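Long-range contacts in RagB/SusD domain protein (Flavobacterium johnsoniae, PDB 5J90), which binds chitin as a SusD-like protein and probably works at the outer membrane in capturing chitin-derived chains for a chitin-utilization system: residues Ala147-Tyr151 against Asn478-Thr484; Thr173-Asp177 against Ala231-Gly235; Ala378-Ala384 against Asn401-Ala406. All blocks are in the same frame, centred on the assembly; numbering follows the deposited sequence.

Contact 1 (Ala147-Tyr151 against Asn478-Thr484)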
ATOM      1  N   ALA A 147      22.026 -21.758   0.946  1.00 31.00           N
ATOM      2  CA  ALA A 147      21.282 -22.131  -0.255  1.00 29.31           C
ATOM      3  C   ALA A 147      20.191 -21.103  -0.541  1.00 26.01           C
ATOM      4  O   ALA A 147      19.880 -20.811  -1.696  1.00 29.79           O
ATOM      5  CB  ALA A 147      20.680 -23.519  -0.099  1.00 31.70           C
ATOM      6  N   THR A 148      19.610 -20.567   0.526  1.00 24.56           N
ATOM      7  CA  THR A 148      18.655 -19.473   0.415  1.00 22.59           C
ATOM      8  C   THR A 148      19.342 -18.152   0.735  1.00 18.19           C
ATOM      9  O   THR A 148      19.809 -17.945   1.856  1.00 19.91           O
ATOM     10  CB  THR A 148      17.469 -19.661   1.381  1.00 21.27           C
ATOM     11  OG1 THR A 148      16.628 -20.717   0.903  1.00 24.78           O
ATOM     12  CG2 THR A 148      16.649 -18.374   1.497  1.00 24.63           C
ATOM     13  N   ILE A 149      19.426 -17.270  -0.261  1.00 15.20           N
ATOM     14  CA  ILE A 149      19.877 -15.902  -0.022  1.00 13.86           C
ATOM     15  C   ILE A 149      18.623 -15.037   0.095  1.00 12.59           C
ATOM     16  O   ILE A 149      17.954 -14.738  -0.902  1.00 11.78           O
ATOM     17  CB  ILE A 149      20.807 -15.381  -1.137  1.00 13.35           C
ATOM     18  CG1 ILE A 149      21.988 -16.341  -1.329  1.00 16.62           C
ATOM     19  CG2 ILE A 149      21.289 -13.967  -0.808  1.00 14.49           C
ATOM     20  CD1 ILE A 149      22.886 -15.979  -2.492  1.00 24.06           C
ATOM     21  N   ALA A 150      18.279 -14.695   1.330  1.00 13.17           N
ATOM     22  CA  ALA A 150      17.014 -14.023   1.605  1.00 11.29           C
ATOM     23  C   ALA A 150      16.976 -12.584   1.102  1.00 10.35           C
ATOM     24  O   ALA A 150      18.000 -11.893   1.041  1.00 11.25           O
ATOM     25  CB  ALA A 150      16.694 -14.075   3.096  1.00 13.06           C
ATOM     26  N   TYR A 151      15.771 -12.157   0.737  1.00  9.58           N
ATOM     27  CA  TYR A 151      15.522 -10.774   0.341  1.00  9.37           C
ATOM     28  C   TYR A 151      15.159  -9.953   1.573  1.00  9.85           C
ATOM     29  O   TYR A 151      14.543 -10.467   2.505  1.00 11.76           O
ATOM     30  CB  TYR A 151      14.349 -10.706  -0.631  1.00 10.40           C
ATOM     31  CG  TYR A 151      14.596 -11.218  -2.045  1.00  8.09           C
ATOM     32  CD1 TYR A 151      15.392 -12.341  -2.298  1.00  9.78           C
ATOM     33  CD2 TYR A 151      13.979 -10.605  -3.128  1.00  9.09           C
ATOM     34  CE1 TYR A 151      15.581 -12.805  -3.602  1.00  9.14           C
ATOM     35  CE2 TYR A 151      14.163 -11.065  -4.431  1.00 10.66           C
ATOM     36  CZ  TYR A 151      14.960 -12.168  -4.661  1.00  8.45           C
ATOM     37  OH  TYR A 151      15.142 -12.612  -5.954  1.00  9.27           O
ATOM     38  N   ASN A 478      17.913 -19.423  -6.847  1.00 12.76           N
ATOM     39  CA  ASN A 478      17.676 -18.945  -5.489  1.00 12.53           C
ATOM     40  C   ASN A 478      16.189 -18.993  -5.179  1.00 12.93           C
ATOM     41  O   ASN A 478      15.618 -18.013  -4.692  1.00 12.03           O
ATOM     42  CB  ASN A 478      18.199 -17.505  -5.333  1.00 10.46           C
ATOM     43  CG  ASN A 478      18.161 -17.004  -3.894  1.00 13.30           C
ATOM     44  OD1 ASN A 478      18.202 -17.779  -2.937  1.00 13.11           O
ATOM     45  ND2 ASN A 478      18.108 -15.682  -3.737  1.00 10.97           N
ATOM     46  N   SER A 479      15.553 -20.130  -5.451  1.00 13.67           N
ATOM     47  CA  SER A 479      14.105 -20.229  -5.281  1.00 14.39           C
ATOM     48  C   SER A 479      13.681 -19.942  -3.838  1.00 13.98           C
ATOM     49  O   SER A 479      12.632 -19.348  -3.605  1.00 14.57           O
ATOM     50  CB  SER A 479      13.591 -21.595  -5.740  1.00 16.29           C
ATOM     51  OG  SER A 479      14.166 -22.624  -4.959  1.00 21.18           O
ATOM     52  N   GLY A 480      14.503 -20.344  -2.874  1.00 13.01           N
ATOM     53  CA  GLY A 480      14.198 -20.077  -1.479  1.00 13.09           C
ATOM     54  C   GLY A 480      14.212 -18.582  -1.204  1.00 12.81           C
ATOM     55  O   GLY A 480      13.387 -18.059  -0.442  1.00 15.18           O
ATOM     56  N   GLY A 481      15.150 -17.883  -1.832  1.00 12.40           N
ATOM     57  CA  GLY A 481      15.245 -16.441  -1.681  1.00 12.21           C
ATOM     58  C   GLY A 481      14.049 -15.754  -2.307  1.00 10.24           C
ATOM     59  O   GLY A 481      13.462 -14.842  -1.711  1.00 11.12           O
ATOM     60  N   VAL A 482      13.676 -16.168  -3.509  1.00 11.01           N
ATOM     61  CA  VAL A 482      12.505 -15.588  -4.149  1.00 10.84           C
ATOM     62  C   VAL A 482      11.264 -15.731  -3.267  1.00 11.80           C
ATOM     63  O   VAL A 482      10.455 -14.809  -3.174  1.00 11.27           O
ATOM     64  CB  VAL A 482      12.266 -16.180  -5.549  1.00 10.50           C
ATOM     65  CG1 VAL A 482      10.963 -15.651  -6.142  1.00 12.57           C
ATOM     66  CG2 VAL A 482      13.447 -15.853  -6.453  1.00 12.92           C
ATOM     67  N   ALA A 483      11.115 -16.875  -2.608  1.00 10.91           N
ATOM     68  CA  ALA A 483       9.986 -17.066  -1.700  1.00 10.71           C
ATOM     69  C   ALA A 483       9.972 -15.999  -0.609  1.00 11.37           C
ATOM     70  O   ALA A 483       8.898 -15.480  -0.265  1.00 12.04           O
ATOM     71  CB  ALA A 483      10.003 -18.480  -1.090  1.00 12.59           C
ATOM     72  N   THR A 484      11.138 -15.667  -0.059  1.00 10.00           N
ATOM     73  CA  THR A 484      11.200 -14.585   0.927  1.00  9.55           C
ATOM     74  C   THR A 484      10.841 -13.243   0.291  1.00  9.65           C
ATOM     75  O   THR A 484      10.192 -12.411   0.928  1.00 10.42           O
ATOM     76  CB  THR A 484      12.554 -14.488   1.691  1.00  9.69           C
ATOM     77  OG1 THR A 484      13.593 -14.006   0.823  1.00 11.18           O
ATOM     78  CG2 THR A 484      12.950 -15.843   2.299  1.00 12.82           C
TER
HETATM   79  O   HOH W   1      17.236 -21.478  -2.705  1.00 25.32           O
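The side-chain amide of Asn478 grips the backbone of Ile149 from both ends: Ile149 N donates to Asn478 OD1 at 3.0 Å, and Asn478 ND2 donates to Ile149 O at 3.0 Å. Two hydrogen bonds from one side-chain amide thus join an extended loop to the residue that N-caps helix 479-489. The ND2 bond is nearly straight, with an N-H...O angle of 172°, and reaches a lone pair of Ile149 O within the plane of the Asn478 amide, whereas Ile149 N approaches OD1 tilted from the carbonyl plane. With CG anti to the backbone N (chi1 -172°), the amide stretches along the loop, and OD1 also takes a weak capping bond from Gly481 N. Outside the two segments, Glu474 accepts from ND2 and also hydrogen-bonds Tyr151 OH, so one carboxylate helps hold both groups.

Farther along the helix, Tyr151 N donates to Thr484 OG1 at 2.9 Å and 177°. Thr484 OG1 in turn donates to Gly481 O at 2.7 Å, which fixes the rotation of the hydroxyl and leaves its oxygen to accept from Tyr151 N. A water joins the other end, donating to Ala147 O and accepting from Gly480 N.

Packing between these bonds is close because glycines face the loop. Thr148 OG1 sits over Gly480 CA, its CG2 lies near Gly481 N, and Ile149 O meets Gly481 CA in a CA-H...O contact. The Tyr151 ring has Asn478 ND2 at its edge, while Phe470 meets it edge-to-face and Trp90 lies nearly parallel to it. At the phenolic end the ring runs side by side with Val482, whose CG2 comes within 3.7 Å of Tyr151 OH.

Contact 2 (Thr173-Asp177 against Ala231-Gly235)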
ATOM      1  N   THR A 173      33.131  13.922   5.583  1.00 12.26           N
ATOM      2  CA  THR A 173      33.097  15.249   6.191  1.00 13.95           C
ATOM      3  C   THR A 173      34.228  15.390   7.210  1.00 14.09           C
ATOM      4  O   THR A 173      34.866  16.443   7.291  1.00 15.43           O
ATOM      5  CB  THR A 173      31.734  15.548   6.834  1.00 12.70           C
ATOM      6  OG1 THR A 173      30.732  15.577   5.808  1.00 13.78           O
ATOM      7  CG2 THR A 173      31.767  16.895   7.534  1.00 14.87           C
ATOM      8  N   LYS A 174      34.490  14.327   7.961  1.00 14.56           N
ATOM      9  CA  LYS A 174      35.617  14.302   8.898  1.00 17.06           C
ATOM     10  C   LYS A 174      36.936  14.606   8.178  1.00 19.23           C
ATOM     11  O   LYS A 174      37.735  15.440   8.629  1.00 17.83           O
ATOM     12  CB  LYS A 174      35.687  12.934   9.582  1.00 18.71           C
ATOM     13  CG  LYS A 174      36.876  12.739  10.501  1.00 21.78           C
ATOM     14  CD  LYS A 174      36.852  11.350  11.119  1.00 24.27           C
ATOM     15  CE  LYS A 174      37.121  10.277  10.077  1.00 28.30           C
ATOM     16  NZ  LYS A 174      37.119   8.908  10.676  1.00 41.57           N
ATOM     17  N   ARG A 175      37.156  13.949   7.044  1.00 15.60           N
ATOM     18  CA  ARG A 175      38.386  14.143   6.284  1.00 14.94           C
ATOM     19  C   ARG A 175      38.475  15.533   5.669  1.00 19.42           C
ATOM     20  O   ARG A 175      39.549  16.138   5.640  1.00 19.27           O
ATOM     21  CB  ARG A 175      38.526  13.048   5.226  1.00 17.13           C
ATOM     22  CG  ARG A 175      38.721  11.683   5.859  1.00 17.64           C
ATOM     23  CD  ARG A 175      38.670  10.554   4.849  1.00 17.85           C
ATOM     24  NE  ARG A 175      38.735   9.268   5.528  1.00 18.20           N
ATOM     25  CZ  ARG A 175      39.823   8.509   5.611  1.00 19.50           C
ATOM     26  NH1 ARG A 175      40.952   8.886   5.021  1.00 22.77           N
ATOM     27  NH2 ARG A 175      39.767   7.361   6.271  1.00 22.45           N
ATOM     28  N   ILE A 176      37.352  16.052   5.186  1.00 16.06           N
ATOM     29  CA  ILE A 176      37.321  17.402   4.651  1.00 16.69           C
ATOM     30  C   ILE A 176      37.657  18.419   5.737  1.00 18.12           C
ATOM     31  O   ILE A 176      38.463  19.332   5.518  1.00 20.09           O
ATOM     32  CB  ILE A 176      35.948  17.736   4.039  1.00 15.72           C
ATOM     33  CG1 ILE A 176      35.660  16.806   2.860  1.00 16.77           C
ATOM     34  CG2 ILE A 176      35.885  19.204   3.607  1.00 19.04           C
ATOM     35  CD1 ILE A 176      34.190  16.707   2.508  1.00 14.43           C
ATOM     36  N   ASP A 177      37.051  18.250   6.911  1.00 17.85           N
ATOM     37  CA  ASP A 177      37.258  19.169   8.031  1.00 19.14           C
ATOM     38  C   ASP A 177      38.724  19.181   8.456  1.00 23.02           C
ATOM     39  O   ASP A 177      39.242  20.206   8.914  1.00 22.44           O
ATOM     40  CB  ASP A 177      36.379  18.783   9.223  1.00 19.26           C
ATOM     41  CG  ASP A 177      34.910  19.115   9.009  1.00 22.81           C
ATOM     42  OD1 ASP A 177      34.583  19.854   8.055  1.00 24.81           O
ATOM     43  OD2 ASP A 177      34.083  18.646   9.822  1.00 25.55           O
ATOM     44  N   ALA A 231      20.177  20.246   5.870  1.00  9.11           N
ATOM     45  CA  ALA A 231      20.856  20.782   7.055  1.00 10.46           C
ATOM     46  C   ALA A 231      22.353  20.477   7.110  1.00 11.84           C
ATOM     47  O   ALA A 231      23.106  21.165   7.815  1.00 11.84           O
ATOM     48  CB  ALA A 231      20.176  20.270   8.327  1.00 11.30           C
ATOM     49  N   GLN A 232      22.789  19.436   6.400  1.00 10.40           N
ATOM     50  CA  GLN A 232      24.195  19.050   6.406  1.00 10.45           C
ATOM     51  C   GLN A 232      25.025  20.241   5.938  1.00 10.49           C
ATOM     52  O   GLN A 232      24.573  21.027   5.109  1.00 10.81           O
ATOM     53  CB  GLN A 232      24.411  17.826   5.499  1.00 10.85           C
ATOM     54  CG  GLN A 232      25.608  16.954   5.866  1.00 11.32           C
ATOM     55  CD  GLN A 232      26.932  17.437   5.289  1.00 10.97           C
ATOM     56  OE1 GLN A 232      26.978  18.096   4.251  1.00 10.45           O
ATOM     57  NE2 GLN A 232      28.024  17.095   5.970  1.00 13.02           N
ATOM     58  N   LYS A 233      26.239  20.364   6.460  1.00  9.42           N
ATOM     59  CA  LYS A 233      27.024  21.581   6.235  1.00 11.99           C
ATOM     60  C   LYS A 233      27.302  21.929   4.771  1.00 12.75           C
ATOM     61  O   LYS A 233      27.526  23.098   4.451  1.00 14.49           O
ATOM     62  CB  LYS A 233      28.322  21.580   7.052  1.00 13.37           C
ATOM     63  CG  LYS A 233      29.356  20.581   6.594  1.00 16.73           C
ATOM     64  CD  LYS A 233      30.558  20.559   7.533  1.00 21.74           C
ATOM     65  CE  LYS A 233      31.291  21.877   7.550  1.00 28.57           C
ATOM     66  NZ  LYS A 233      32.477  21.802   8.463  1.00 30.65           N
ATOM     67  N   PHE A 234      27.278  20.935   3.880  1.00  9.83           N
ATOM     68  CA  PHE A 234      27.499  21.194   2.461  1.00 11.38           C
ATOM     69  C   PHE A 234      26.198  21.288   1.658  1.00  9.64           C
ATOM     70  O   PHE A 234      26.201  21.678   0.483  1.00 11.17           O
ATOM     71  CB  PHE A 234      28.455  20.152   1.866  1.00 11.73           C
ATOM     72  CG  PHE A 234      29.769  20.069   2.590  1.00 11.93           C
ATOM     73  CD1 PHE A 234      30.573  21.194   2.701  1.00 15.61           C
ATOM     74  CD2 PHE A 234      30.191  18.895   3.189  1.00 13.00           C
ATOM     75  CE1 PHE A 234      31.780  21.138   3.374  1.00 14.93           C
ATOM     76  CE2 PHE A 234      31.396  18.835   3.863  1.00 16.46           C
ATOM     77  CZ  PHE A 234      32.190  19.963   3.957  1.00 16.09           C
ATOM     78  N   GLY A 235      25.089  20.941   2.308  1.00  9.92           N
ATOM     79  CA  GLY A 235      23.776  20.997   1.682  1.00 10.52           C
ATOM     80  C   GLY A 235      23.629  20.163   0.423  1.00  9.25           C
ATOM     81  O   GLY A 235      24.375  19.206   0.193  1.00 11.46           O
TER
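Phe234 and Ile176 approach from opposite directions, the aromatic ring coming from a turn and the aliphatic branch from the last turn of helix 154-177. Two methyl groups of Ile176 meet the end of the ring: CD1 lies 3.8 Å from Phe234 CE2, and CG2 is equally near CZ. Thr173 slides past the ring antiparallel to it and puts OG1 at its edge, close to the ring plane. Thr173 OG1 hydrogen-bonds Val169 O one turn back in its own helix, and Gln232 NE2 stands 3.1 Å from that OG1.

Lys233 covers one face of the neighbouring Phe234, with CG 3.7 Å above the ring centre. CD passes Thr173 CG2; the bend at chi3 (-63°) beyond it then turns CE and NZ toward Asp177. Lys233 NZ forms a salt bridge with Asp177 OD1 at 2.9 Å, met on the syn side but 33° out of the carboxylate plane. Both charged residues are exposed, so solvent probably weakens their attraction.

Gln232 folds back on its own turn, its OE1 accepting from Phe234 N at 2.9 Å and from Asn204 of helix 196-213. That helix also lies against Phe234 through Glu197 and Val200. Gly235 N bonds to Gln232 O, closing a type I beta turn that follows helix 219-231 and packs against the C-terminal end of helix 154-177 in this SusD-like fold, built of helices and long loops with very little strand.

Contact 3 (Ala378-Ala384 against Asn401-Ala406)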
ATOM      1  N   ALA A 378       7.329  32.845 -16.718  1.00 16.07           N
ATOM      2  CA  ALA A 378       6.207  33.747 -16.471  1.00 17.86           C
ATOM      3  C   ALA A 378       4.949  33.421 -17.283  1.00 16.37           C
ATOM      4  O   ALA A 378       3.896  34.021 -17.062  1.00 20.20           O
ATOM      5  CB  ALA A 378       6.633  35.196 -16.715  1.00 18.46           C
ATOM      6  N   ASP A 379       5.043  32.468 -18.206  1.00 15.85           N
ATOM      7  CA  ASP A 379       3.931  32.181 -19.108  1.00 14.85           C
ATOM      8  C   ASP A 379       2.795  31.426 -18.421  1.00 18.72           C
ATOM      9  O   ASP A 379       2.982  30.304 -17.944  1.00 16.30           O
ATOM     10  CB  ASP A 379       4.416  31.413 -20.337  1.00 19.42           C
ATOM     11  CG  ASP A 379       3.329  31.250 -21.379  1.00 23.09           C
ATOM     12  OD1 ASP A 379       2.349  30.527 -21.110  1.00 20.34           O
ATOM     13  OD2 ASP A 379       3.452  31.850 -22.471  1.00 28.69           O
ATOM     14  N   ASN A 380       1.611  32.036 -18.390  1.00 17.25           N
ATOM     15  CA  ASN A 380       0.439  31.426 -17.766  1.00 16.30           C
ATOM     16  C   ASN A 380      -0.644  31.094 -18.791  1.00 17.06           C
ATOM     17  O   ASN A 380      -1.842  31.132 -18.486  1.00 19.14           O
ATOM     18  CB  ASN A 380      -0.120  32.344 -16.669  1.00 18.53           C
ATOM     19  CG  ASN A 380      -1.110  31.636 -15.756  1.00 21.87           C
ATOM     20  OD1 ASN A 380      -0.996  30.434 -15.499  1.00 22.73           O
ATOM     21  ND2 ASN A 380      -2.096  32.381 -15.264  1.00 24.39           N
ATOM     22  N   THR A 381      -0.219  30.748 -20.003  1.00 17.63           N
ATOM     23  CA  THR A 381      -1.158  30.449 -21.074  1.00 17.68           C
ATOM     24  C   THR A 381      -0.889  29.098 -21.729  1.00 17.23           C
ATOM     25  O   THR A 381      -1.802  28.289 -21.875  1.00 18.96           O
ATOM     26  CB  THR A 381      -1.149  31.556 -22.155  1.00 21.20           C
ATOM     27  OG1 THR A 381      -1.576  32.792 -21.566  1.00 27.31           O
ATOM     28  CG2 THR A 381      -2.083  31.197 -23.297  1.00 22.94           C
ATOM     29  N   LYS A 382       0.360  28.861 -22.122  1.00 16.79           N
ATOM     30  CA  LYS A 382       0.705  27.637 -22.842  1.00 17.93           C
ATOM     31  C   LYS A 382       0.509  26.390 -21.980  1.00 15.26           C
ATOM     32  O   LYS A 382       0.866  26.366 -20.803  1.00 16.19           O
ATOM     33  CB  LYS A 382       2.138  27.694 -23.370  1.00 16.10           C
ATOM     34  CG  LYS A 382       2.409  28.851 -24.338  1.00 20.31           C
ATOM     35  CD  LYS A 382       3.751  28.670 -25.028  1.00 23.08           C
ATOM     36  CE  LYS A 382       4.120  29.871 -25.888  1.00 27.49           C
ATOM     37  NZ  LYS A 382       4.513  31.036 -25.051  1.00 35.49           N
ATOM     38  N   THR A 383      -0.077  25.372 -22.597  1.00 17.32           N
ATOM     39  CA  THR A 383      -0.324  24.090 -21.936  0.58 15.75           C
ATOM     40  C   THR A 383      -0.095  22.969 -22.936  1.00 16.26           C
ATOM     41  O   THR A 383       0.202  23.218 -24.103  1.00 16.39           O
ATOM     42  CB  THR A 383      -1.758  23.973 -21.359  0.58 18.07           C
ATOM     43  OG1 THR A 383      -2.719  24.328 -22.365  0.58 21.02           O
ATOM     44  CG2 THR A 383      -1.934  24.871 -20.137  0.58 20.60           C
ATOM     45  N   ALA A 384      -0.220  21.723 -22.480  1.00 14.73           N
ATOM     46  CA  ALA A 384       0.075  20.572 -23.333  1.00 15.37           C
ATOM     47  C   ALA A 384      -0.738  20.583 -24.627  1.00 14.93           C
ATOM     48  O   ALA A 384      -1.907  20.973 -24.631  1.00 15.17           O
ATOM     49  CB  ALA A 384      -0.151  19.258 -22.564  1.00 14.74           C
ATOM     50  N   ASN A 401      -1.813  16.620 -19.759  1.00 13.05           N
ATOM     51  CA  ASN A 401      -1.104  17.381 -18.728  1.00 12.06           C
ATOM     52  C   ASN A 401      -1.447  18.856 -18.882  1.00 13.37           C
ATOM     53  O   ASN A 401      -0.701  19.645 -19.482  1.00 15.01           O
ATOM     54  CB  ASN A 401       0.415  17.150 -18.777  1.00 11.76           C
ATOM     55  CG  ASN A 401       1.091  17.471 -17.450  1.00 10.55           C
ATOM     56  OD1 ASN A 401       0.668  16.990 -16.398  1.00 11.19           O
ATOM     57  ND2 ASN A 401       2.123  18.296 -17.487  1.00 11.83           N
ATOM     58  N   ASN A 402      -2.609  19.217 -18.356  1.00 13.38           N
ATOM     59  CA  ASN A 402      -3.206  20.509 -18.664  1.00 12.85           C
ATOM     60  C   ASN A 402      -2.943  21.510 -17.561  1.00 14.70           C
ATOM     61  O   ASN A 402      -3.794  21.794 -16.723  1.00 19.50           O
ATOM     62  CB  ASN A 402      -4.693  20.328 -18.962  1.00 17.00           C
ATOM     63  CG  ASN A 402      -4.927  19.349 -20.097  1.00 15.34           C
ATOM     64  OD1 ASN A 402      -4.187  19.346 -21.087  1.00 17.77           O
ATOM     65  ND2 ASN A 402      -5.935  18.497 -19.955  1.00 19.56           N
ATOM     66  N   VAL A 403      -1.717  22.012 -17.566  1.00 13.05           N
ATOM     67  CA  VAL A 403      -1.229  22.939 -16.563  1.00 14.59           C
ATOM     68  C   VAL A 403      -0.221  23.866 -17.242  1.00 12.08           C
ATOM     69  O   VAL A 403       0.514  23.445 -18.141  1.00 14.02           O
ATOM     70  CB  VAL A 403      -0.569  22.172 -15.378  1.00 18.35           C
ATOM     71  CG1 VAL A 403       0.664  21.407 -15.840  1.00 18.16           C
ATOM     72  CG2 VAL A 403      -0.226  23.108 -14.243  1.00 17.90           C
ATOM     73  N   THR A 404      -0.195  25.126 -16.832  1.00 13.70           N
ATOM     74  CA  THR A 404       0.764  26.074 -17.382  1.00 13.17           C
ATOM     75  C   THR A 404       2.052  26.057 -16.566  1.00 14.80           C
ATOM     76  O   THR A 404       2.124  25.447 -15.495  1.00 13.02           O
ATOM     77  CB  THR A 404       0.211  27.508 -17.359  1.00 14.32           C
ATOM     78  OG1 THR A 404      -0.030  27.890 -16.004  1.00 16.62           O
ATOM     79  CG2 THR A 404      -1.081  27.595 -18.147  1.00 16.55           C
ATOM     80  N   VAL A 405       3.066  26.758 -17.054  1.00 13.37           N
ATOM     81  CA  VAL A 405       4.325  26.846 -16.336  1.00 13.99           C
ATOM     82  C   VAL A 405       4.241  27.801 -15.147  1.00 14.80           C
ATOM     83  O   VAL A 405       4.724  27.487 -14.061  1.00 13.64           O
ATOM     84  CB  VAL A 405       5.483  27.286 -17.258  1.00 13.09           C
ATOM     85  CG1 VAL A 405       6.758  27.445 -16.447  1.00 13.58           C
ATOM     86  CG2 VAL A 405       5.699  26.276 -18.374  1.00 14.15           C
ATOM     87  N   ALA A 406       3.623  28.967 -15.349  1.00 13.65           N
ATOM     88  CA  ALA A 406       3.656  30.040 -14.357  1.00 14.82           C
ATOM     89  C   ALA A 406       3.137  29.628 -12.984  1.00 13.71           C
ATOM     90  O   ALA A 406       2.088  28.991 -12.869  1.00 15.71           O
ATOM     91  CB  ALA A 406       2.876  31.258 -14.864  1.00 16.86           C
TER
HETATM   92  O   HOH W   2       2.920  27.854 -19.759  1.00 15.15           O
HETATM   93  O   HOH W   3      -3.590  21.427 -22.503  1.00 18.49           O
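Asn380 rests its CB on Ala406 CB at 3.7 Å and turns its amide oxygen to the hydroxyl of Thr404 across the contact. Thr404 OG1, held between the backbone N and carbonyl carbon (chi1 62°), donates to Asn380 OD1 at 2.8 Å in the plane of the amide carbonyl.

The two segments run in nearly opposite directions, yet form no regular strand pair. Ala406 N donates to Asp379 O at 3.0 Å from above the carbonyl plane, and Thr404 CA makes a CA-H...O contact with Lys382 O. Water 2 accepts from Val405 N and lies among acceptors including Lys382 O. Water 3 donates to Ala384 O and Asn402 OD1.

Asp379 shapes its own loop as an Asx motif: its OD1 accepts from Thr381 N, which makes an Asx turn, and from Lys382 N. Asp379 OD2 forms a salt bridge with Lys382 NZ at 2.9 Å.

Both segments belong to the long connection between helices 373-378 and 413-428. Val403 and Val405 pack on helix 413-428, whose Lys419 hydrogen-bonds Thr404 O and Ala406 O, while Ala384 and Asn401 touch helix 269-277.

Overall arrangement
From the N terminus, the chain first passes 147-151, in the loop between helices 113-134 and 154-177, whose partner at 478-484 comes only near the C terminus. Contact 1 thus closes a span of more than 300 residues, and the other two contacts lie within it. Contact 2 follows, joining the end of helix 154-177 to the turn after helix 219-231; it closes before contact 3 begins. Contact 3 is the most local, pinching together two parts of the connection leading to helix 413-428. None of them touch: the centres of contacts 1 and 3, on opposite sides of the chain's centre, are about 49 Å apart, and that of contact 2 is about 39 Å from each.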